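Local coordinates for protein induced by osmotic stress (Scheffersomyces stipitis, PDB 5YWN), which probably reduces ketones and related carbonyl compounds with NADPH, as a member of the dihydroflavonol-4-reductase subfamily of extended short-chain dehydrogenases, at residues A15-A20 and P198-E203; M129-E134 and S146-S151; G268-D273 and D294-F299. The protein carries 1 engineered substitution. All blocks are in the same frame, centred on the assembly; numbering follows the deposited sequence.

Contact 1 (A15-A20 and P198-E203)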
loop_
_atom_site.group_PDB
_atom_site.type_symbol
_atom_site.label_atom_id
_atom_site.label_comp_id
_atom_site.label_asym_id
_atom_site.label_seq_id
_atom_site.Cartn_x
_atom_site.Cartn_y
_atom_site.Cartn_z
ATOM N N ALA A 15 -3.343 -3.941 3.825
ATOM C CA ALA A 15 -4.475 -3.771 4.687
ATOM C C ALA A 15 -4.431 -4.729 5.885
ATOM O O ALA A 15 -4.673 -4.326 6.947
ATOM C CB ALA A 15 -5.728 -3.966 3.909
ATOM N N GLN A 16 -4.055 -5.974 5.653
ATOM C CA GLN A 16 -3.883 -6.953 6.709
ATOM C C GLN A 16 -2.789 -6.614 7.719
ATOM O O GLN A 16 -2.961 -6.836 8.826
ATOM C CB GLN A 16 -3.743 -8.365 6.172
ATOM C CG GLN A 16 -5.026 -8.926 5.615
ATOM C CD GLN A 16 -5.032 -10.416 5.418
ATOM O OE1 GLN A 16 -4.815 -11.154 6.322
ATOM N NE2 GLN A 16 -5.312 -10.836 4.220
ATOM N N GLN A 17 -1.661 -6.112 7.267
ATOM C CA GLN A 17 -0.638 -5.627 8.130
ATOM C C GLN A 17 -1.087 -4.409 8.928
ATOM O O GLN A 17 -0.813 -4.319 10.042
ATOM C CB GLN A 17 0.660 -5.368 7.379
ATOM C CG GLN A 17 1.459 -6.612 7.012
ATOM C CD GLN A 17 2.247 -7.207 8.175
ATOM O OE1 GLN A 17 1.972 -6.974 9.269
ATOM N NE2 GLN A 17 3.205 -7.970 7.875
ATOM N N ILE A 18 -1.808 -3.513 8.305
ATOM C CA ILE A 18 -2.377 -2.402 8.991
ATOM C C ILE A 18 -3.328 -2.912 10.081
ATOM O O ILE A 18 -3.251 -2.479 11.153
ATOM C CB ILE A 18 -3.130 -1.481 8.007
ATOM C CG1 ILE A 18 -2.145 -0.700 7.139
ATOM C CG2 ILE A 18 -4.088 -0.532 8.714
ATOM C CD1 ILE A 18 -2.784 0.121 6.075
ATOM N N ILE A 19 -4.182 -3.852 9.748
ATOM C CA ILE A 19 -5.136 -4.384 10.668
ATOM C C ILE A 19 -4.449 -5.056 11.857
ATOM O O ILE A 19 -4.761 -4.779 12.923
ATOM C CB ILE A 19 -6.119 -5.345 9.965
ATOM C CG1 ILE A 19 -7.036 -4.587 8.995
ATOM C CG2 ILE A 19 -6.926 -6.151 10.968
ATOM C CD1 ILE A 19 -7.773 -5.417 8.019
ATOM N N ALA A 20 -3.447 -5.872 11.603
ATOM C CA ALA A 20 -2.707 -6.529 12.657
ATOM C C ALA A 20 -2.035 -5.528 13.571
ATOM O O ALA A 20 -2.040 -5.711 14.733
ATOM C CB ALA A 20 -1.703 -7.488 12.100
ATOM N N PRO A 198 6.947 -9.668 4.860
ATOM C CA PRO A 198 6.080 -10.808 5.141
ATOM C C PRO A 198 4.617 -10.453 5.222
ATOM O O PRO A 198 4.330 -9.353 5.507
ATOM C CB PRO A 198 6.560 -11.272 6.502
ATOM C CG PRO A 198 7.086 -10.064 7.145
ATOM C CD PRO A 198 7.694 -9.271 6.056
ATOM N N GLN A 199 3.740 -11.388 4.902
ATOM C CA GLN A 199 2.308 -11.236 5.061
ATOM C C GLN A 199 1.923 -11.258 6.523
ATOM O O GLN A 199 2.571 -11.883 7.281
ATOM C CB GLN A 199 1.557 -12.359 4.387
ATOM C CG GLN A 199 2.025 -12.744 3.026
ATOM C CD GLN A 199 1.506 -11.852 1.944
ATOM O OE1 GLN A 199 0.337 -11.680 1.794
ATOM N NE2 GLN A 199 2.386 -11.319 1.175
ATOM N N ALA A 200 0.827 -10.615 6.881
ATOM C CA ALA A 200 0.399 -10.564 8.258
ATOM C C ALA A 200 0.122 -11.957 8.883
ATOM O O ALA A 200 0.429 -12.193 9.997
ATOM C CB ALA A 200 -0.792 -9.649 8.415
ATOM N N LYS A 201 -0.431 -12.855 8.093
ATOM C CA LYS A 201 -0.738 -14.189 8.519
ATOM C C LYS A 201 -0.147 -15.235 7.588
ATOM O O LYS A 201 -0.282 -15.141 6.394
ATOM C CB LYS A 201 -2.233 -14.382 8.576
ATOM C CG LYS A 201 -2.943 -13.646 9.683
ATOM C CD LYS A 201 -2.693 -14.240 11.030
ATOM C CE LYS A 201 -3.338 -13.383 12.065
ATOM N NZ LYS A 201 -3.441 -14.027 13.365
ATOM N N ASP A 202 0.407 -16.265 8.184
ATOM C CA ASP A 202 0.987 -17.378 7.485
ATOM C C ASP A 202 -0.033 -18.049 6.596
ATOM O O ASP A 202 0.278 -18.444 5.534
ATOM C CB ASP A 202 1.536 -18.384 8.466
ATOM C CG ASP A 202 2.744 -17.883 9.192
ATOM O OD1 ASP A 202 3.329 -16.901 8.748
ATOM O OD2 ASP A 202 3.084 -18.455 10.207
ATOM N N GLU A 203 -1.255 -18.094 7.058
ATOM C CA GLU A 203 -2.367 -18.707 6.384
ATOM C C GLU A 203 -2.720 -18.068 5.052
ATOM O O GLU A 203 -3.294 -18.675 4.228
ATOM C CB GLU A 203 -3.583 -18.694 7.304
ATOM C CG GLU A 203 -3.425 -19.443 8.584
ATOM C CD GLU A 203 -2.924 -18.610 9.730
ATOM O OE1 GLU A 203 -2.235 -17.623 9.514
ATOM O OE2 GLU A 203 -3.190 -18.963 10.864
HETATM O O HOH W 1 -2.049 -11.934 5.826
#
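The side-chain amide of Gln17 donates from NE2 to the carbonyl oxygen of Pro198, NE2 to O 3.0 Å, in the one direct hydrogen bond between helix residues 15-20 and loop residues 198-203. The bond is moderately bent, with 149° at the hydrogen. The oxygen lies close to the plane of the amide, but the donor stands 41° above the plane of the Pro198 carbonyl and so does not follow a lone pair. The bend at chi2 (-78°) swings the end of the Gln17 chain toward the loop, and CG and CD lie against Ala200, with CD 3.8 Å from Ala200 CA.

Ala200 is the apolar centre of the contact. Its CB points into the helix surface and meets the backbone carbonyl of Gln16, 3.6 Å from CB to O, as well as Gln16 CB at 3.9 Å. Ala20, one helical turn on, touches the same methyl more loosely, CB to CB 4.4 Å. A second polar link passes through a water that accepts from Lys201 N at 2.9 Å and donates weakly to Gln16 OE1. The buried Gln16 amide has stronger partners: OE1 bonds to Tyr46 OH, and NE2 reaches Thr11 O and Glu204 OE2, which together limit its rotation. Gln199 N bonds Gln328 OE1, and Asp202 bonds Gln328 and Lys331, tying the loop to helix 318-332 as well.

Thr11, Tyr13 and Leu14, in the glycine-rich turn and helix start after strand 4-7, bind NADP(+). The contact lies just outside this dinucleotide site, with Gln199 beside Tyr13 (about 3 Å between side chains), and joins the helix after the glycine-rich turn to the loop before helix 211-217 in an NADP-dependent Rossmann fold.

Contact 2 (M129-E134 and S146-S151)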
loop_
_atom_site.group_PDB
_atom_site.type_symbol
_atom_site.label_atom_id
_atom_site.label_comp_id
_atom_site.label_asym_id
_atom_site.label_seq_id
_atom_site.Cartn_x
_atom_site.Cartn_y
_atom_site.Cartn_z
ATOM N N MET A 129 2.931 10.901 -7.651
ATOM C CA MET A 129 3.895 11.940 -7.588
ATOM C C MET A 129 4.812 12.066 -8.787
ATOM O O MET A 129 5.588 12.944 -8.872
ATOM C CB MET A 129 4.740 11.725 -6.362
ATOM C CG MET A 129 3.984 11.463 -5.093
ATOM S SD MET A 129 5.033 11.103 -3.709
ATOM C CE MET A 129 4.150 11.880 -2.418
ATOM N N SER A 130 4.681 11.132 -9.689
ATOM C CA SER A 130 5.628 10.896 -10.717
ATOM C C SER A 130 5.086 10.221 -11.953
ATOM O O SER A 130 3.981 9.841 -11.999
ATOM C CB SER A 130 6.729 10.036 -10.171
ATOM O OG SER A 130 7.919 10.335 -10.816
ATOM N N VAL A 131 5.976 10.038 -12.913
ATOM C CA VAL A 131 5.744 9.283 -14.114
ATOM C C VAL A 131 6.812 8.235 -14.255
ATOM O O VAL A 131 7.852 8.349 -13.690
ATOM C CB VAL A 131 5.748 10.165 -15.366
ATOM C CG1 VAL A 131 4.600 11.081 -15.355
ATOM C CG2 VAL A 131 7.024 10.950 -15.458
ATOM N N PRO A 132 6.578 7.219 -15.041
ATOM C CA PRO A 132 7.400 6.038 -14.935
ATOM C C PRO A 132 8.866 6.304 -15.186
ATOM O O PRO A 132 9.658 5.964 -14.365
ATOM C CB PRO A 132 6.844 5.157 -16.035
ATOM C CG PRO A 132 5.446 5.521 -16.091
ATOM C CD PRO A 132 5.411 6.969 -15.870
ATOM N N GLU A 133 9.191 7.029 -16.231
ATOM C CA GLU A 133 10.569 7.319 -16.534
ATOM C C GLU A 133 11.313 8.082 -15.423
ATOM O O GLU A 133 12.493 8.016 -15.351
ATOM C CB GLU A 133 10.676 8.025 -17.858
ATOM C CG GLU A 133 9.821 9.278 -18.007
ATOM C CD GLU A 133 8.354 9.004 -18.351
ATOM O OE1 GLU A 133 7.736 8.110 -17.794
ATOM O OE2 GLU A 133 7.825 9.715 -19.188
ATOM N N GLU A 134 10.615 8.853 -14.622
ATOM C CA GLU A 134 11.162 9.565 -13.502
ATOM C C GLU A 134 11.610 8.747 -12.341
ATOM O O GLU A 134 12.556 9.095 -11.707
ATOM C CB GLU A 134 10.250 10.646 -13.013
ATOM C CG GLU A 134 10.121 11.771 -13.982
ATOM C CD GLU A 134 9.157 12.875 -13.525
ATOM O OE1 GLU A 134 8.718 12.900 -12.335
ATOM O OE2 GLU A 134 8.878 13.731 -14.400
ATOM N N SER A 146 5.640 16.648 -4.675
ATOM C CA SER A 146 5.662 16.176 -6.027
ATOM C C SER A 146 4.315 15.649 -6.497
ATOM O O SER A 146 3.691 14.924 -5.823
ATOM C CB SER A 146 6.718 15.083 -6.221
ATOM O OG SER A 146 7.965 15.420 -5.777
ATOM N N TRP A 147 3.924 16.055 -7.681
ATOM C CA TRP A 147 2.728 15.587 -8.340
ATOM C C TRP A 147 3.017 15.100 -9.765
ATOM O O TRP A 147 3.754 15.697 -10.467
ATOM C CB TRP A 147 1.644 16.648 -8.322
ATOM C CG TRP A 147 0.943 16.793 -7.031
ATOM C CD1 TRP A 147 1.179 17.709 -6.105
ATOM C CD2 TRP A 147 -0.113 15.980 -6.520
ATOM N NE1 TRP A 147 0.344 17.558 -5.062
ATOM C CE2 TRP A 147 -0.458 16.490 -5.287
ATOM C CE3 TRP A 147 -0.794 14.882 -6.992
ATOM C CZ2 TRP A 147 -1.434 15.927 -4.519
ATOM C CZ3 TRP A 147 -1.734 14.340 -6.247
ATOM C CH2 TRP A 147 -2.059 14.848 -5.016
ATOM N N SER A 148 2.428 13.994 -10.130
ATOM C CA SER A 148 2.572 13.479 -11.446
ATOM C C SER A 148 1.993 14.390 -12.517
ATOM O O SER A 148 0.971 14.936 -12.366
ATOM C CB SER A 148 1.964 12.106 -11.569
ATOM O OG SER A 148 1.935 11.693 -12.877
ATOM N N SER A 149 2.695 14.480 -13.611
ATOM C CA SER A 149 2.249 15.194 -14.760
ATOM C C SER A 149 1.386 14.422 -15.742
ATOM O O SER A 149 0.946 14.980 -16.691
ATOM C CB SER A 149 3.431 15.824 -15.481
ATOM O OG SER A 149 4.350 14.905 -15.914
ATOM N N LEU A 150 1.178 13.144 -15.519
ATOM C CA LEU A 150 0.386 12.362 -16.427
ATOM C C LEU A 150 -1.039 12.836 -16.509
ATOM O O LEU A 150 -1.653 13.069 -15.534
ATOM C CB LEU A 150 0.363 10.932 -16.004
ATOM C CG LEU A 150 -0.161 9.870 -16.948
ATOM C CD1 LEU A 150 0.792 9.689 -18.105
ATOM C CD2 LEU A 150 -0.225 8.602 -16.159
ATOM N N SER A 151 -1.523 12.941 -17.724
ATOM C CA SER A 151 -2.893 13.292 -18.020
ATOM C C SER A 151 -3.852 12.132 -17.939
ATOM O O SER A 151 -3.474 11.040 -18.136
ATOM C CB SER A 151 -2.975 13.952 -19.377
ATOM O OG SER A 151 -2.904 13.057 -20.393
HETATM O O HOH W 2 5.673 14.049 -13.066
#
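The flat carbonyl group of Ser130 is met over its face by the hydroxyl of Ser148, with OG 2.9 Å from Ser130 O and 62° out of the carbonyl plane. A second flat group, the Glu134 carboxylate, takes a bond from Ser130 OG on the anti side of OE1, at 3.1 Å and somewhat tilted from the plane. Trp147 points its CB away from residues 129-134, and its indole forms a cation-pi contact with Arg258, whose NH1 also bonds Ser146 O.

Ser148 OG lies anti to N, chi1 171°, which places it between the two backbones. While donating to Ser130 it accepts from Leu150 N, OG to N 3.1 Å, along a nearly straight bond of 166°; this closes an ST turn and leaves the hydroxyl gripped from both segments. The backbones run side by side here, Met129 C 3.3 Å from Ser148 N, and Ser148 is bonded through its backbone to Ala128. The loop that follows strand 119-123 of the Rossmann sheet is thus laid beside the lead-in to helix 152-155, whose N-cap is Ser151. Helix 159-181, which packs against both segments (Pro132 on Phe164, Ser148 on Gln168), carries Tyr163 and Lys167, which bind NADP(+) and form the Tyr-x-x-x-Lys motif of short-chain dehydrogenases.

Val131 presents CG1 to the ST turn, touching Ser148 OG at 3.7 Å and Leu150 CB at 4.3 Å. At the other end of the contact Met129 packs CB against Ser146 O at 3.4 Å, and its side chain reaches Arg258 and Leu260 of strand 258-261.

Contact 3 (G268-D273 and D294-F299)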
loop_
_atom_site.group_PDB
_atom_site.type_symbol
_atom_site.label_atom_id
_atom_site.label_comp_id
_atom_site.label_asym_id
_atom_site.label_seq_id
_atom_site.Cartn_x
_atom_site.Cartn_y
_atom_site.Cartn_z
ATOM N N GLY A 268 17.859 -6.463 -9.023
ATOM C CA GLY A 268 17.872 -7.894 -9.002
ATOM C C GLY A 268 19.126 -8.490 -8.378
ATOM O O GLY A 268 19.059 -9.469 -7.754
ATOM N N GLN A 269 20.263 -7.868 -8.589
ATOM C CA GLN A 269 21.486 -8.288 -7.951
ATOM C C GLN A 269 21.460 -8.132 -6.442
ATOM O O GLN A 269 21.859 -8.996 -5.763
ATOM C CB GLN A 269 22.704 -7.621 -8.548
ATOM C CG GLN A 269 23.995 -8.257 -8.147
ATOM C CD GLN A 269 24.179 -9.640 -8.687
ATOM O OE1 GLN A 269 24.219 -9.840 -9.863
ATOM N NE2 GLN A 269 24.259 -10.582 -7.818
ATOM N N THR A 270 20.914 -7.029 -5.973
ATOM C CA THR A 270 20.760 -6.768 -4.571
ATOM C C THR A 270 19.909 -7.881 -3.933
ATOM O O THR A 270 20.268 -8.417 -2.934
ATOM C CB THR A 270 20.017 -5.434 -4.315
ATOM O OG1 THR A 270 20.398 -4.462 -5.254
ATOM C CG2 THR A 270 20.332 -4.933 -2.948
ATOM N N LEU A 271 18.823 -8.230 -4.591
ATOM C CA LEU A 271 17.935 -9.257 -4.163
ATOM C C LEU A 271 18.581 -10.651 -4.103
ATOM O O LEU A 271 18.511 -11.303 -3.118
ATOM C CB LEU A 271 16.748 -9.284 -5.098
ATOM C CG LEU A 271 15.773 -10.411 -4.959
ATOM C CD1 LEU A 271 15.225 -10.580 -3.565
ATOM C CD2 LEU A 271 14.691 -10.446 -6.011
ATOM N N LEU A 272 19.256 -11.023 -5.156
ATOM C CA LEU A 272 19.970 -12.269 -5.241
ATOM C C LEU A 272 21.059 -12.384 -4.167
ATOM O O LEU A 272 21.204 -13.382 -3.558
ATOM C CB LEU A 272 20.612 -12.366 -6.594
ATOM C CG LEU A 272 19.902 -13.107 -7.702
ATOM C CD1 LEU A 272 20.727 -13.179 -8.958
ATOM C CD2 LEU A 272 19.486 -14.479 -7.259
ATOM N N ASP A 273 21.774 -11.324 -3.947
ATOM C CA ASP A 273 22.836 -11.318 -2.995
ATOM C C ASP A 273 22.312 -11.575 -1.587
ATOM O O ASP A 273 22.908 -12.268 -0.858
ATOM C CB ASP A 273 23.657 -10.026 -3.073
ATOM C CG ASP A 273 24.532 -9.923 -4.368
ATOM O OD1 ASP A 273 24.792 -10.899 -5.023
ATOM O OD2 ASP A 273 24.942 -8.842 -4.684
ATOM N N ASP A 294 25.964 -4.014 -7.915
ATOM C CA ASP A 294 24.982 -2.968 -7.844
ATOM C C ASP A 294 25.604 -1.728 -7.234
ATOM O O ASP A 294 26.250 -1.809 -6.236
ATOM C CB ASP A 294 23.741 -3.421 -7.093
ATOM C CG ASP A 294 24.046 -4.138 -5.777
ATOM O OD1 ASP A 294 25.081 -4.781 -5.688
ATOM O OD2 ASP A 294 23.232 -4.099 -4.879
ATOM N N ASP A 295 25.472 -0.601 -7.890
ATOM C CA ASP A 295 25.973 0.648 -7.386
ATOM C C ASP A 295 24.940 1.746 -7.528
ATOM O O ASP A 295 24.645 2.126 -8.599
ATOM C CB ASP A 295 27.255 0.983 -8.141
ATOM C CG ASP A 295 27.798 2.342 -7.846
ATOM O OD1 ASP A 295 27.247 3.087 -7.089
ATOM O OD2 ASP A 295 28.791 2.680 -8.406
ATOM N N PHE A 296 24.431 2.249 -6.434
ATOM C CA PHE A 296 23.432 3.311 -6.447
ATOM C C PHE A 296 23.889 4.706 -6.036
ATOM O O PHE A 296 23.094 5.554 -5.783
ATOM C CB PHE A 296 22.164 2.914 -5.690
ATOM C CG PHE A 296 21.628 1.605 -6.082
ATOM C CD1 PHE A 296 21.058 1.425 -7.297
ATOM C CD2 PHE A 296 21.707 0.550 -5.241
ATOM C CE1 PHE A 296 20.569 0.220 -7.669
ATOM C CE2 PHE A 296 21.222 -0.648 -5.600
ATOM C CZ PHE A 296 20.667 -0.819 -6.822
ATOM N N SER A 297 25.177 4.899 -5.975
ATOM C CA SER A 297 25.758 6.128 -5.489
ATOM C C SER A 297 25.488 7.374 -6.336
ATOM O O SER A 297 25.577 8.430 -5.863
ATOM C CB SER A 297 27.227 5.974 -5.131
ATOM O OG SER A 297 27.998 5.685 -6.209
ATOM N N ALA A 298 25.172 7.188 -7.591
ATOM C CA ALA A 298 24.768 8.272 -8.457
ATOM C C ALA A 298 23.379 8.851 -8.184
ATOM O O ALA A 298 23.103 9.916 -8.604
ATOM C CB ALA A 298 24.939 7.922 -9.913
ATOM N N PHE A 299 22.528 8.103 -7.502
ATOM C CA PHE A 299 21.144 8.480 -7.375
ATOM C C PHE A 299 20.953 9.531 -6.297
ATOM O O PHE A 299 21.262 9.316 -5.177
ATOM C CB PHE A 299 20.241 7.274 -7.090
ATOM C CG PHE A 299 20.050 6.353 -8.239
ATOM C CD1 PHE A 299 21.005 5.415 -8.561
ATOM C CD2 PHE A 299 18.929 6.399 -8.975
ATOM C CE1 PHE A 299 20.835 4.569 -9.617
ATOM C CE2 PHE A 299 18.731 5.546 -10.018
ATOM C CZ PHE A 299 19.686 4.626 -10.351
HETATM O O HOH W 3 24.121 -6.621 -3.320
#
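From CB, which stands 4.0 Å from Thr270 OG1, the side chain of Asp294 reaches towards the first turn of helix 268-278. A chi1 of 47° sets CG between the backbone N and the carbonyl carbon, 3.7 Å from the same OG1. At the tip, OD2 approaches Thr270 OG1 to 2.9 Å, a distance suited to a hydrogen bond although the hydroxyl proton has another acceptor within reach; the two side chains cross at about a right angle. OD2 also lies 3.5 Å from Thr270 CB. The other oxygen, OD1, faces Asp273 OD2 at 4.2 Å, with the carboxylate planes turned 63° apart. A water close to both acids, 2.7 Å from Asp273 OD2, probably eases this approach of like charges, as does the bond that Asp273 OD2 accepts from His292 N.

Thr270 OG1 also bonds Asn267 N just before the helix, so Asp294 is attached where the helix starts. Beyond Asp294 the loop folds into an Asx turn, in which Asp295 OD1 accepts from Ser297 N. The contact belongs to the C-terminal part of the chain, away from the annotated cofactor site.

Phe296 brings its ring edge, in plane, to the Thr270 hydroxyl, CE2 to OG1 3.9 Å. Within the helix, Gln269 NE2 donates to Asp273 OD1 at 2.9 Å from above the carboxylate plane; its amide is further held by Val288 O and Lys290 N.

The three contacts lie well apart, with centres 24 to 30 Å from one another and no touching atoms. Contact 2 is nested along the chain inside the long loop closed by contact 1, while contact 3 opens only after contact 1 has closed. Contacts 1 and 2 sit on opposite sides of the chain's centre, yet both belong to the NADP-binding Rossmann fold: one at helix 13-24, near Tyr13, the other after strand 119-123 and beside helix 159-181, near Tyr163. Contact 3 ties helix 268-278 to the loop before helix 305-311, in the C-terminal part away from the annotated sites. Contacts 2 and 3 approach most closely, their nearest atoms about 7 Å apart.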